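Local structure of protein FmtA (Staphylococcus aureus, 5ZH8) at residues 298-301 against 302-305; 184-188 against 189-193; 375-379 against 380-384. The protein hydrolyses the D-alanyl esters carried by wall teichoic acid and lipoteichoic acid, and influences methicillin resistance, autolysis and cell wall structure in this bacterium. All blocks are in the same frame, centred on the assembly; numbering follows the deposited sequence.

Interaction 1. Residues 298-301 against 302-305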
loop_
_atom_site.group_PDB
_atom_site.type_symbol
_atom_site.label_atom_id
_atom_site.label_comp_id
_atom_site.label_asym_id
_atom_site.label_seq_id
_atom_site.Cartn_x
_atom_site.Cartn_y
_atom_site.Cartn_z
ATOM N N LEU A 298 2.073 -12.869 -24.214
ATOM C CA LEU A 298 2.423 -14.123 -23.542
ATOM C C LEU A 298 1.202 -14.999 -23.270
ATOM O O LEU A 298 1.191 -16.179 -23.598
ATOM C CB LEU A 298 3.138 -13.825 -22.223
ATOM C CG LEU A 298 3.367 -14.990 -21.264
ATOM C CD1 LEU A 298 4.239 -16.057 -21.905
ATOM C CD2 LEU A 298 3.970 -14.460 -19.973
ATOM N N ILE A 299 0.182 -14.413 -22.661
ATOM C CA ILE A 299 -1.012 -15.149 -22.261
ATOM C C ILE A 299 -1.819 -15.636 -23.462
ATOM O O ILE A 299 -2.275 -16.774 -23.472
ATOM C CB ILE A 299 -1.893 -14.290 -21.331
ATOM C CG1 ILE A 299 -1.201 -14.145 -19.979
ATOM C CG2 ILE A 299 -3.278 -14.901 -21.146
ATOM C CD1 ILE A 299 -1.659 -12.929 -19.212
ATOM N N THR A 300 -1.993 -14.784 -24.467
ATOM C CA THR A 300 -2.762 -15.164 -25.649
ATOM C C THR A 300 -2.094 -16.307 -26.410
ATOM O O THR A 300 -2.772 -17.187 -26.937
ATOM C CB THR A 300 -2.949 -13.991 -26.622
ATOM O OG1 THR A 300 -1.673 -13.432 -26.952
ATOM C CG2 THR A 300 -3.847 -12.935 -26.016
ATOM N N GLN A 301 -0.765 -16.285 -26.470
ATOM C CA GLN A 301 -0.016 -17.346 -27.140
ATOM C C GLN A 301 -0.063 -18.670 -26.383
ATOM O O GLN A 301 -0.142 -19.731 -27.002
ATOM C CB GLN A 301 1.424 -16.920 -27.367
ATOM C CG GLN A 301 1.580 -15.970 -28.536
ATOM C CD GLN A 301 3.032 -15.668 -28.819
ATOM O OE1 GLN A 301 3.597 -16.158 -29.793
ATOM N NE2 GLN A 301 3.653 -14.876 -27.952
ATOM N N ILE A 302 -0.020 -18.610 -25.055
ATOM C CA ILE A 302 -0.204 -19.808 -24.232
ATOM C C ILE A 302 -1.624 -20.345 -24.429
ATOM O O ILE A 302 -1.818 -21.550 -24.600
ATOM C CB ILE A 302 0.087 -19.540 -22.737
ATOM C CG1 ILE A 302 1.585 -19.268 -22.538
ATOM C CG2 ILE A 302 -0.336 -20.726 -21.881
ATOM C CD1 ILE A 302 1.925 -18.554 -21.247
ATOM N N GLN A 303 -2.602 -19.444 -24.433
ATOM C CA GLN A 303 -3.990 -19.804 -24.700
ATOM C C GLN A 303 -4.137 -20.493 -26.051
ATOM O O GLN A 303 -4.996 -21.361 -26.215
ATOM C CB GLN A 303 -4.899 -18.570 -24.643
ATOM C CG GLN A 303 -5.318 -18.169 -23.235
ATOM C CD GLN A 303 -6.222 -16.954 -23.225
ATOM O OE1 GLN A 303 -5.895 -15.920 -23.808
ATOM N NE2 GLN A 303 -7.362 -17.070 -22.560
ATOM N N GLN A 304 -3.305 -20.103 -27.012
ATOM C CA GLN A 304 -3.290 -20.723 -28.341
ATOM C C GLN A 304 -2.361 -21.942 -28.452
ATOM O O GLN A 304 -2.005 -22.351 -29.549
ATOM C CB GLN A 304 -2.896 -19.677 -29.377
ATOM C CG GLN A 304 -3.960 -18.617 -29.578
ATOM C CD GLN A 304 -3.430 -17.362 -30.239
ATOM O OE1 GLN A 304 -2.219 -17.187 -30.418
ATOM N NE2 GLN A 304 -4.342 -16.473 -30.607
ATOM N N TYR A 305 -1.972 -22.509 -27.314
ATOM C CA TYR A 305 -1.202 -23.755 -27.262
ATOM C C TYR A 305 0.175 -23.659 -27.905
ATOM O O TYR A 305 0.573 -24.539 -28.657
ATOM C CB TYR A 305 -2.012 -24.899 -27.876
ATOM C CG TYR A 305 -3.434 -24.936 -27.372
ATOM C CD1 TYR A 305 -3.697 -25.060 -26.014
ATOM C CD2 TYR A 305 -4.507 -24.838 -28.243
ATOM C CE1 TYR A 305 -4.988 -25.089 -25.540
ATOM C CE2 TYR A 305 -5.803 -24.867 -27.777
ATOM C CZ TYR A 305 -6.035 -24.997 -26.427
ATOM O OH TYR A 305 -7.323 -25.024 -25.965
#
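I302 N and Q303 N donate to L298 O and I299 O as the last regular turn of helix 292-303, before the chain leaves helical geometry at Q304. The Q303 N to I299 O bond measures 2.9 Å. Q304 N still reaches T300 O at 3.0 Å but with a more bent N-H angle of 134°, and its second approach, to Q301 O, is weak. Y305, at positive phi, is the C-prime residue of a Schellman motif: its N returns to I302 O, at 2.9 Å, and K306 N pairs with Q301 O.

On the buried side, L298 and I302 run alongside one another, with L298 CD1 3.5 Å from I302 CD1. A chi1 of 170° turns L298 CG away from its own backbone N and lets the branch reach the isoleucine tip; F131 of helix 129-142 packs against both. Q303 leans across I299, its OE1 3.9 Å from I299 CG2, while NE2 bonds to N356 O. Near the exit, Q303 O sits over the centre of the Y305 ring face, 3.6 Å above its plane, and the phenol OH pairs with N314 OD1.

As a worked example of helix termination, this turn gives the carbonyls from L298 to I302 backbone N-H partners as the helix ends, while apolar branches stay inward; Q301, bonded through OE1 to K306 NZ, adds a side-chain bond beside the same cap.

Interaction 2. Residues 184-188 against 189-193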
loop_
_atom_site.group_PDB
_atom_site.type_symbol
_atom_site.label_atom_id
_atom_site.label_comp_id
_atom_site.label_asym_id
_atom_site.label_seq_id
_atom_site.Cartn_x
_atom_site.Cartn_y
_atom_site.Cartn_z
ATOM N N LYS A 184 19.816 -6.746 1.658
ATOM C CA LYS A 184 20.658 -6.115 0.637
ATOM C C LYS A 184 21.983 -6.859 0.503
ATOM O O LYS A 184 22.634 -6.803 -0.540
ATOM C CB LYS A 184 20.919 -4.646 0.991
ATOM C CG LYS A 184 19.663 -3.786 1.043
ATOM C CD LYS A 184 19.998 -2.361 1.477
ATOM C CE LYS A 184 18.933 -1.360 1.064
ATOM N NZ LYS A 184 19.247 0.040 1.473
ATOM N N ASP A 185 22.373 -7.547 1.574
ATOM C CA ASP A 185 23.568 -8.383 1.587
ATOM C C ASP A 185 23.581 -9.396 0.444
ATOM O O ASP A 185 24.619 -9.627 -0.177
ATOM C CB ASP A 185 23.668 -9.140 2.920
ATOM C CG ASP A 185 23.864 -8.217 4.115
ATOM O OD1 ASP A 185 23.805 -6.979 3.944
ATOM O OD2 ASP A 185 24.075 -8.740 5.229
ATOM N N TYR A 186 22.425 -9.994 0.170
ATOM C CA TYR A 186 22.344 -11.102 -0.778
ATOM C C TYR A 186 22.549 -10.615 -2.205
ATOM O O TYR A 186 21.788 -9.792 -2.708
ATOM C CB TYR A 186 21.011 -11.846 -0.646
ATOM C CG TYR A 186 20.643 -12.239 0.774
ATOM C CD1 TYR A 186 21.625 -12.504 1.741
ATOM C CD2 TYR A 186 19.309 -12.359 1.150
ATOM C CE1 TYR A 186 21.279 -12.859 3.034
ATOM C CE2 TYR A 186 18.959 -12.718 2.444
ATOM C CZ TYR A 186 19.947 -12.970 3.378
ATOM O OH TYR A 186 19.592 -13.328 4.652
ATOM N N LYS A 187 23.593 -11.135 -2.841
ATOM C CA LYS A 187 24.014 -10.688 -4.158
ATOM C C LYS A 187 23.401 -11.513 -5.270
ATOM O O LYS A 187 23.484 -11.124 -6.434
ATOM C CB LYS A 187 25.539 -10.773 -4.272
ATOM C CG LYS A 187 26.305 -10.048 -3.174
ATOM C CD LYS A 187 25.997 -8.554 -3.110
ATOM C CE LYS A 187 26.496 -7.801 -4.339
ATOM N NZ LYS A 187 26.419 -6.318 -4.173
ATOM N N ASN A 188 22.801 -12.653 -4.928
ATOM C CA ASN A 188 22.313 -13.588 -5.941
ATOM C C ASN A 188 21.230 -14.527 -5.415
ATOM O O ASN A 188 20.970 -14.584 -4.208
ATOM C CB ASN A 188 23.485 -14.405 -6.488
ATOM C CG ASN A 188 24.257 -15.114 -5.398
ATOM O OD1 ASN A 188 23.692 -15.868 -4.611
ATOM N ND2 ASN A 188 25.557 -14.874 -5.352
ATOM N N LEU A 189 20.616 -15.264 -6.339
ATOM C CA LEU A 189 19.575 -16.230 -6.001
ATOM C C LEU A 189 20.071 -17.251 -4.982
ATOM O O LEU A 189 19.344 -17.594 -4.056
ATOM C CB LEU A 189 19.090 -16.948 -7.263
ATOM C CG LEU A 189 17.954 -17.966 -7.118
ATOM C CD1 LEU A 189 16.704 -17.318 -6.544
ATOM C CD2 LEU A 189 17.644 -18.617 -8.457
ATOM N N ASP A 190 21.305 -17.723 -5.157
ATOM C CA ASP A 190 21.895 -18.747 -4.278
ATOM C C ASP A 190 21.887 -18.335 -2.809
ATOM O O ASP A 190 21.449 -19.099 -1.948
ATOM C CB ASP A 190 23.329 -19.098 -4.712
ATOM C CG ASP A 190 23.374 -20.223 -5.738
ATOM O OD1 ASP A 190 23.021 -19.983 -6.913
ATOM O OD2 ASP A 190 23.772 -21.350 -5.373
ATOM N N GLN A 191 22.372 -17.129 -2.527
ATOM C CA GLN A 191 22.423 -16.627 -1.155
ATOM C C GLN A 191 21.025 -16.481 -0.560
ATOM O O GLN A 191 20.810 -16.793 0.609
ATOM C CB GLN A 191 23.167 -15.292 -1.091
ATOM C CG GLN A 191 24.659 -15.420 -1.356
ATOM C CD GLN A 191 25.393 -14.094 -1.290
ATOM O OE1 GLN A 191 24.911 -13.127 -0.701
ATOM N NE2 GLN A 191 26.582 -14.045 -1.887
ATOM N N ALA A 192 20.082 -16.015 -1.369
ATOM C CA ALA A 192 18.692 -15.883 -0.933
ATOM C C ALA A 192 18.098 -17.228 -0.510
ATOM O O ALA A 192 17.502 -17.332 0.562
ATOM C CB ALA A 192 17.845 -15.262 -2.034
ATOM N N VAL A 193 18.271 -18.252 -1.349
ATOM C CA VAL A 193 17.727 -19.589 -1.062
ATOM C C VAL A 193 18.525 -20.310 0.030
ATOM O O VAL A 193 17.970 -21.128 0.763
ATOM C CB VAL A 193 17.617 -20.466 -2.336
ATOM C CG1 VAL A 193 17.122 -21.873 -2.002
ATOM C CG2 VAL A 193 16.703 -19.795 -3.351
#
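N188 occupies the N-cap of helix 189-199, and the chain 184-188 runs up to it as an irregular loop that bends back beside the first helical turn, bringing Y186 CA within 5.5 Å of Q191 CA. The N188 side chain swings back over that turn: with chi1 at 55°, CG lies between the backbone N and carbonyl carbon, and OD1 takes Q191 N at 2.8 Å. The donor stands nearly in line with the CG-OD1 bond of the N188 side chain, at a C=O...N angle of 169°. A weak bond from A192 N to N188 O, 3.3 Å long, starts the regular helical pattern, and D190 forms a salt bridge with K221 on helix 213-227.

Q191 also reaches back into the loop. Its extended chain carries OE1 to K187 N, 3.2 Å away, where the donor rises well above the amide plane. The same oxygen lies at the edge of the Y186 ring, whose plane is almost perpendicular to the Q191 amide, and Y186 CD2 meets A192 CA obliquely at 4.1 Å.

One residue thus uses both backbone and side chain: the two bonds give an early helical N-H an acceptor in the cap and tie the entering loop to the first turn at K187.

Interaction 3. Residues 375-379 against 380-384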
loop_
_atom_site.group_PDB
_atom_site.type_symbol
_atom_site.label_atom_id
_atom_site.label_comp_id
_atom_site.label_asym_id
_atom_site.label_seq_id
_atom_site.Cartn_x
_atom_site.Cartn_y
_atom_site.Cartn_z
ATOM N N ILE A 375 -9.016 -2.432 -12.540
ATOM C CA ILE A 375 -9.078 -3.540 -13.486
ATOM C C ILE A 375 -10.430 -4.267 -13.406
ATOM O O ILE A 375 -10.912 -4.778 -14.410
ATOM C CB ILE A 375 -7.886 -4.510 -13.296
ATOM C CG1 ILE A 375 -7.656 -5.351 -14.556
ATOM C CG2 ILE A 375 -8.084 -5.405 -12.078
ATOM C CD1 ILE A 375 -6.351 -6.115 -14.554
ATOM N N LYS A 376 -11.044 -4.289 -12.223
ATOM C CA LYS A 376 -12.386 -4.860 -12.065
ATOM C C LYS A 376 -13.409 -4.035 -12.808
ATOM O O LYS A 376 -14.281 -4.570 -13.484
ATOM C CB LYS A 376 -12.800 -4.938 -10.598
ATOM C CG LYS A 376 -12.161 -6.074 -9.830
ATOM C CD LYS A 376 -12.464 -5.948 -8.346
ATOM C CE LYS A 376 -12.060 -7.201 -7.574
ATOM N NZ LYS A 376 -12.957 -7.468 -6.401
ATOM N N HIS A 377 -13.297 -2.724 -12.672
ATOM C CA HIS A 377 -14.239 -1.823 -13.301
ATOM C C HIS A 377 -14.172 -1.980 -14.812
ATOM O O HIS A 377 -15.189 -1.925 -15.492
ATOM C CB HIS A 377 -13.946 -0.387 -12.894
ATOM C CG HIS A 377 -14.874 0.610 -13.505
ATOM N ND1 HIS A 377 -16.215 0.670 -13.190
ATOM C CD2 HIS A 377 -14.655 1.591 -14.410
ATOM C CE1 HIS A 377 -16.783 1.639 -13.879
ATOM N NE2 HIS A 377 -15.857 2.221 -14.619
ATOM N N ILE A 378 -12.972 -2.191 -15.334
ATOM C CA ILE A 378 -12.783 -2.375 -16.767
ATOM C C ILE A 378 -13.338 -3.733 -17.224
ATOM O O ILE A 378 -14.083 -3.818 -18.193
ATOM C CB ILE A 378 -11.293 -2.243 -17.134
ATOM C CG1 ILE A 378 -10.855 -0.786 -16.974
ATOM C CG2 ILE A 378 -11.029 -2.738 -18.549
ATOM C CD1 ILE A 378 -9.365 -0.558 -17.146
ATOM N N TYR A 379 -12.981 -4.788 -16.509
ATOM C CA TYR A 379 -13.336 -6.148 -16.898
ATOM C C TYR A 379 -14.826 -6.461 -16.662
ATOM O O TYR A 379 -15.509 -7.008 -17.534
ATOM C CB TYR A 379 -12.449 -7.116 -16.121
ATOM C CG TYR A 379 -12.581 -8.575 -16.493
ATOM C CD1 TYR A 379 -11.890 -9.106 -17.578
ATOM C CD2 TYR A 379 -13.362 -9.435 -15.724
ATOM C CE1 TYR A 379 -11.992 -10.452 -17.895
ATOM C CE2 TYR A 379 -13.476 -10.777 -16.031
ATOM C CZ TYR A 379 -12.789 -11.286 -17.113
ATOM O OH TYR A 379 -12.898 -12.624 -17.406
ATOM N N ASN A 380 -15.314 -6.118 -15.477
ATOM C CA ASN A 380 -16.679 -6.430 -15.094
ATOM C C ASN A 380 -17.669 -5.369 -15.559
ATOM O O ASN A 380 -18.680 -5.701 -16.172
ATOM C CB ASN A 380 -16.780 -6.599 -13.576
ATOM C CG ASN A 380 -15.931 -7.742 -13.063
ATOM O OD1 ASN A 380 -15.803 -8.771 -13.718
ATOM N ND2 ASN A 380 -15.363 -7.576 -11.883
ATOM N N ASP A 381 -17.398 -4.099 -15.271
ATOM C CA ASP A 381 -18.390 -3.060 -15.537
ATOM C C ASP A 381 -18.404 -2.634 -17.001
ATOM O O ASP A 381 -19.461 -2.621 -17.633
ATOM C CB ASP A 381 -18.198 -1.853 -14.609
ATOM C CG ASP A 381 -18.355 -2.215 -13.133
ATOM O OD1 ASP A 381 -19.050 -3.210 -12.823
ATOM O OD2 ASP A 381 -17.784 -1.508 -12.276
ATOM N N ILE A 382 -17.242 -2.303 -17.554
ATOM C CA ILE A 382 -17.200 -1.767 -18.911
ATOM C C ILE A 382 -17.260 -2.879 -19.957
ATOM O O ILE A 382 -18.122 -2.856 -20.832
ATOM C CB ILE A 382 -15.968 -0.876 -19.136
ATOM C CG1 ILE A 382 -16.004 0.310 -18.163
ATOM C CG2 ILE A 382 -15.930 -0.396 -20.578
ATOM C CD1 ILE A 382 -14.814 1.251 -18.256
ATOM N N LEU A 383 -16.355 -3.850 -19.863
ATOM C CA LEU A 383 -16.328 -4.970 -20.809
ATOM C C LEU A 383 -17.368 -6.056 -20.515
ATOM O O LEU A 383 -17.565 -6.945 -21.335
ATOM C CB LEU A 383 -14.931 -5.594 -20.858
ATOM C CG LEU A 383 -13.785 -4.659 -21.265
ATOM C CD1 LEU A 383 -12.471 -5.418 -21.213
ATOM C CD2 LEU A 383 -13.998 -4.069 -22.644
ATOM N N LYS A 384 -18.008 -5.991 -19.345
ATOM C CA LYS A 384 -19.133 -6.872 -18.981
ATOM C C LYS A 384 -18.785 -8.366 -19.044
ATOM O O LYS A 384 -19.539 -9.172 -19.602
ATOM C CB LYS A 384 -20.360 -6.552 -19.837
ATOM C CG LYS A 384 -20.840 -5.133 -19.662
ATOM C CD LYS A 384 -22.029 -4.827 -20.565
ATOM C CE LYS A 384 -21.621 -4.683 -22.029
ATOM N NZ LYS A 384 -22.637 -3.920 -22.824
#
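The H377 ring meets D381 at its edge, where ND1 donates to OD2 across 2.8 Å; the aspartate oxygen uses its anti lone pair and sits 21° out of the ring plane. Ring and carboxylate are turned 75° apart. I382 CD1 approaches the CD2-NE2 side of the imidazole obliquely, 3.9 Å from H377 CD2, and Y82 makes an edge-to-face stack with it. The Y379 ring receives N380 OD1 at its edge, 3.2 Å from CD2, with OH bonded to T338 O.

With chi1 at 180°, H377 CG lies opposite its own backbone N, and the ring can extend along the helix to the aspartate one turn later. The backbone here widens into a pi-type turn: I382 N reaches back five residues to H377 O at 2.9 Å, and L383 N does the same to I378 O at 2.8 Å. The hydrogen-bonded D381 carboxylate would be expected to favour a protonated imidazole.

The I378 and L383 side chains lie side by side, I378 CG2 4.0 Å from L383 CD1, on the inner side, where both residues touch V361 of strand 359-365 and I79 of helix 74-85. Helix 371-382 therefore packs against the large antiparallel sheet and against helix 74-85 from the N-terminal part of the chain, while H377 also packs on L87 of the second subunit.

From the N terminus, interaction 2 comes first, turning the loop before helix 189-199 into that helix, which packs on helix 213-227. Interaction 1 follows at the C-terminal end of helix 292-303, and interaction 3 at that of helix 371-382. Each closes only a local turn, so the three lie in series without nesting or crossing. Interactions 1 and 3, about 22 Å apart between centres, both touch strand 349-355, one through V353 and Y355, the other through T352 and Y354; this alternation is consistent with helices covering opposite sheet faces, as in beta-lactamase folds. Interaction 2 lies about 33 Å from interaction 1, centre to centre, in the helical region.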